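PDB 4PQG: glycosyltransferase Gtf1 from Streptococcus pneumoniae, which belongs to the GT-B clan of glycosyltransferases, with two Rossmann-like domains and an extended beta-sheet domain. Local coordinates for residues 443-448 with 482-487. Numbering follows the deposited sequence.
Sequences DGQNGY and RAYSYQ
The CB methylene of Gln-445 sits squarely over the ring of Tyr-484, joining the turn that leads into the edge strand 447-450 to helix 478-489 in the Rossmann-like domain formed by the C-terminal half of this GT-B protein. CB of Gln-445 stands 3.6 Å from the centroid of the Tyr-484 ring and only 3° off the ring normal, a CH-pi contact over one face. The bend of the Gln-445 chain at chi2 turns OE1 down beside the CD1-CE1 side of the ring, 3.8 Å from CE1 of Tyr-484, while NE2 points away from it; amide and ring planes are inclined by 44°, and it is CB, not the amide, that covers the ring face. Tyr-484 extends its ring with CG roughly opposite its own backbone N, and its CB approaches the carbonyl O of Gln-445 to 3.2 Å.

Asn-446 lies beside Gln-445, at the CB end of the tyrosine, its CB 3.8 Å from CB of Tyr-484 and oblique to the ring. Here the turn and helix come nearest, the CA atoms of Asn-446 and Tyr-484 lying 5.2 Å apart. The Asn-446 amide is buried and used at both ends: OD1 accepts a hydrogen bond from the backbone N of Glu-442, while ND2 is bonded to the carbonyl O of Phe-440; the two bonds tie the amide to the end of helix 436-440 and the residues after it and set its rotation. Ser-485 OG, also buried, is hydrogen-bonded to the carbonyl O of Leu-426. Between the two side chains runs a weak hydrogen bond, from Asn-446 ND2 to Ser-485 OG, 3.4 Å long with an N-H...O angle of 158°.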
loop_
_atom_site.group_PDB
_atom_site.type_symbol
_atom_site.label_atom_id
_atom_site.label_comp_id
_atom_site.label_asym_id
_atom_site.label_seq_id
_atom_site.Cartn_x
_atom_site.Cartn_y
_atom_site.Cartn_z
ATOM N N ASP A 443 12.284 16.654 20.337
ATOM C CA ASP A 443 13.567 17.254 19.982
ATOM C C ASP A 443 14.523 17.221 21.162
ATOM O O ASP A 443 14.193 17.701 22.245
ATOM C CB ASP A 443 13.397 18.693 19.491
ATOM C CG ASP A 443 14.703 19.281 18.971
ATOM O OD1 ASP A 443 15.369 18.620 18.149
ATOM O OD2 ASP A 443 15.076 20.397 19.398
ATOM N N GLY A 444 15.695 16.636 20.941
ATOM C CA GLY A 444 16.733 16.580 21.951
ATOM C C GLY A 444 16.588 15.431 22.930
ATOM O O GLY A 444 17.487 15.208 23.737
ATOM N N GLN A 445 15.465 14.712 22.878
ATOM C CA GLN A 445 15.209 13.603 23.809
ATOM C C GLN A 445 15.322 12.255 23.114
ATOM O O GLN A 445 15.973 11.345 23.630
ATOM C CB GLN A 445 13.827 13.725 24.475
ATOM C CG GLN A 445 13.595 14.988 25.310
ATOM C CD GLN A 445 14.512 15.102 26.524
ATOM O OE1 GLN A 445 15.031 14.104 27.037
ATOM N NE2 GLN A 445 14.724 16.333 26.983
ATOM N N ASN A 446 14.674 12.108 21.951
ATOM C CA ASN A 446 14.838 10.866 21.189
ATOM C C ASN A 446 15.374 11.100 19.779
ATOM O O ASN A 446 15.236 10.255 18.898
ATOM C CB ASN A 446 13.540 10.021 21.191
ATOM C CG ASN A 446 12.480 10.569 20.258
ATOM O OD1 ASN A 446 12.205 11.775 20.245
ATOM N ND2 ASN A 446 11.864 9.680 19.468
ATOM N N GLY A 447 16.018 12.243 19.586
ATOM C CA GLY A 447 16.534 12.606 18.275
ATOM C C GLY A 447 16.423 14.100 18.110
ATOM O O GLY A 447 16.503 14.854 19.099
ATOM N N TYR A 448 16.231 14.529 16.865
ATOM C CA TYR A 448 16.168 15.951 16.538
ATOM C C TYR A 448 15.109 16.313 15.501
ATOM O O TYR A 448 14.937 15.620 14.503
ATOM C CB TYR A 448 17.500 16.428 15.998
ATOM C CG TYR A 448 18.676 16.257 16.915
ATOM C CD1 TYR A 448 18.779 16.984 18.112
ATOM C CD2 TYR A 448 19.712 15.389 16.573
ATOM C CE1 TYR A 448 19.880 16.826 18.946
ATOM C CE2 TYR A 448 20.813 15.237 17.391
ATOM C CZ TYR A 448 20.894 15.957 18.569
ATOM O OH TYR A 448 21.998 15.778 19.368
ATOM N N ARG A 482 17.823 6.378 22.214
ATOM C CA ARG A 482 17.201 5.064 22.063
ATOM C C ARG A 482 16.218 4.765 23.201
ATOM O O ARG A 482 15.074 4.361 22.956
ATOM C CB ARG A 482 18.268 3.966 21.939
ATOM C CG ARG A 482 17.765 2.564 22.252
ATOM C CD ARG A 482 18.756 1.500 21.832
ATOM N NE ARG A 482 20.012 1.583 22.579
ATOM C CZ ARG A 482 21.198 1.869 22.049
ATOM N NH1 ARG A 482 22.275 1.905 22.822
ATOM N NH2 ARG A 482 21.321 2.135 20.755
ATOM N N ALA A 483 16.646 5.004 24.440
ATOM C CA ALA A 483 15.822 4.694 25.602
ATOM C C ALA A 483 14.545 5.518 25.576
ATOM O O ALA A 483 13.458 5.030 25.891
ATOM C CB ALA A 483 16.609 4.940 26.890
ATOM N N TYR A 484 14.683 6.768 25.153
ATOM C CA TYR A 484 13.544 7.648 25.032
ATOM C C TYR A 484 12.587 7.232 23.890
ATOM O O TYR A 484 11.371 7.386 24.021
ATOM C CB TYR A 484 14.003 9.098 24.877
ATOM C CG TYR A 484 13.006 10.078 25.420
ATOM C CD1 TYR A 484 13.141 10.597 26.719
ATOM C CD2 TYR A 484 11.905 10.476 24.653
ATOM C CE1 TYR A 484 12.207 11.494 27.223
ATOM C CE2 TYR A 484 10.971 11.369 25.148
ATOM C CZ TYR A 484 11.126 11.871 26.429
ATOM O OH TYR A 484 10.205 12.762 26.901
ATOM N N SER A 485 13.136 6.704 22.793
ATOM C CA SER A 485 12.305 6.174 21.686
ATOM C C SER A 485 11.397 5.041 22.165
ATOM O O SER A 485 10.182 5.069 21.930
ATOM C CB SER A 485 13.166 5.688 20.508
ATOM O OG SER A 485 13.578 6.772 19.689
ATOM N N TYR A 486 11.991 4.052 22.836
ATOM C CA TYR A 486 11.231 2.967 23.486
ATOM C C TYR A 486 10.160 3.520 24.428
ATOM O O TYR A 486 9.021 3.023 24.461
ATOM C CB TYR A 486 12.179 2.078 24.279
ATOM C CG TYR A 486 12.998 1.111 23.461
ATOM C CD1 TYR A 486 12.389 0.235 22.558
ATOM C CD2 TYR A 486 14.389 1.024 23.629
ATOM C CE1 TYR A 486 13.142 -0.675 21.821
ATOM C CE2 TYR A 486 15.145 0.119 22.896
ATOM C CZ TYR A 486 14.512 -0.729 21.993
ATOM O OH TYR A 486 15.249 -1.639 21.263
ATOM N N GLN A 487 10.508 4.566 25.180
ATOM C CA GLN A 487 9.542 5.205 26.061
ATOM C C GLN A 487 8.352 5.792 25.283
ATOM O O GLN A 487 7.188 5.540 25.635
ATOM C CB GLN A 487 10.220 6.274 26.931
ATOM C CG GLN A 487 9.328 6.883 28.003
ATOM C CD GLN A 487 10.012 8.034 28.718
ATOM O OE1 GLN A 487 11.107 7.872 29.261
ATOM N NE2 GLN A 487 9.385 9.212 28.695
#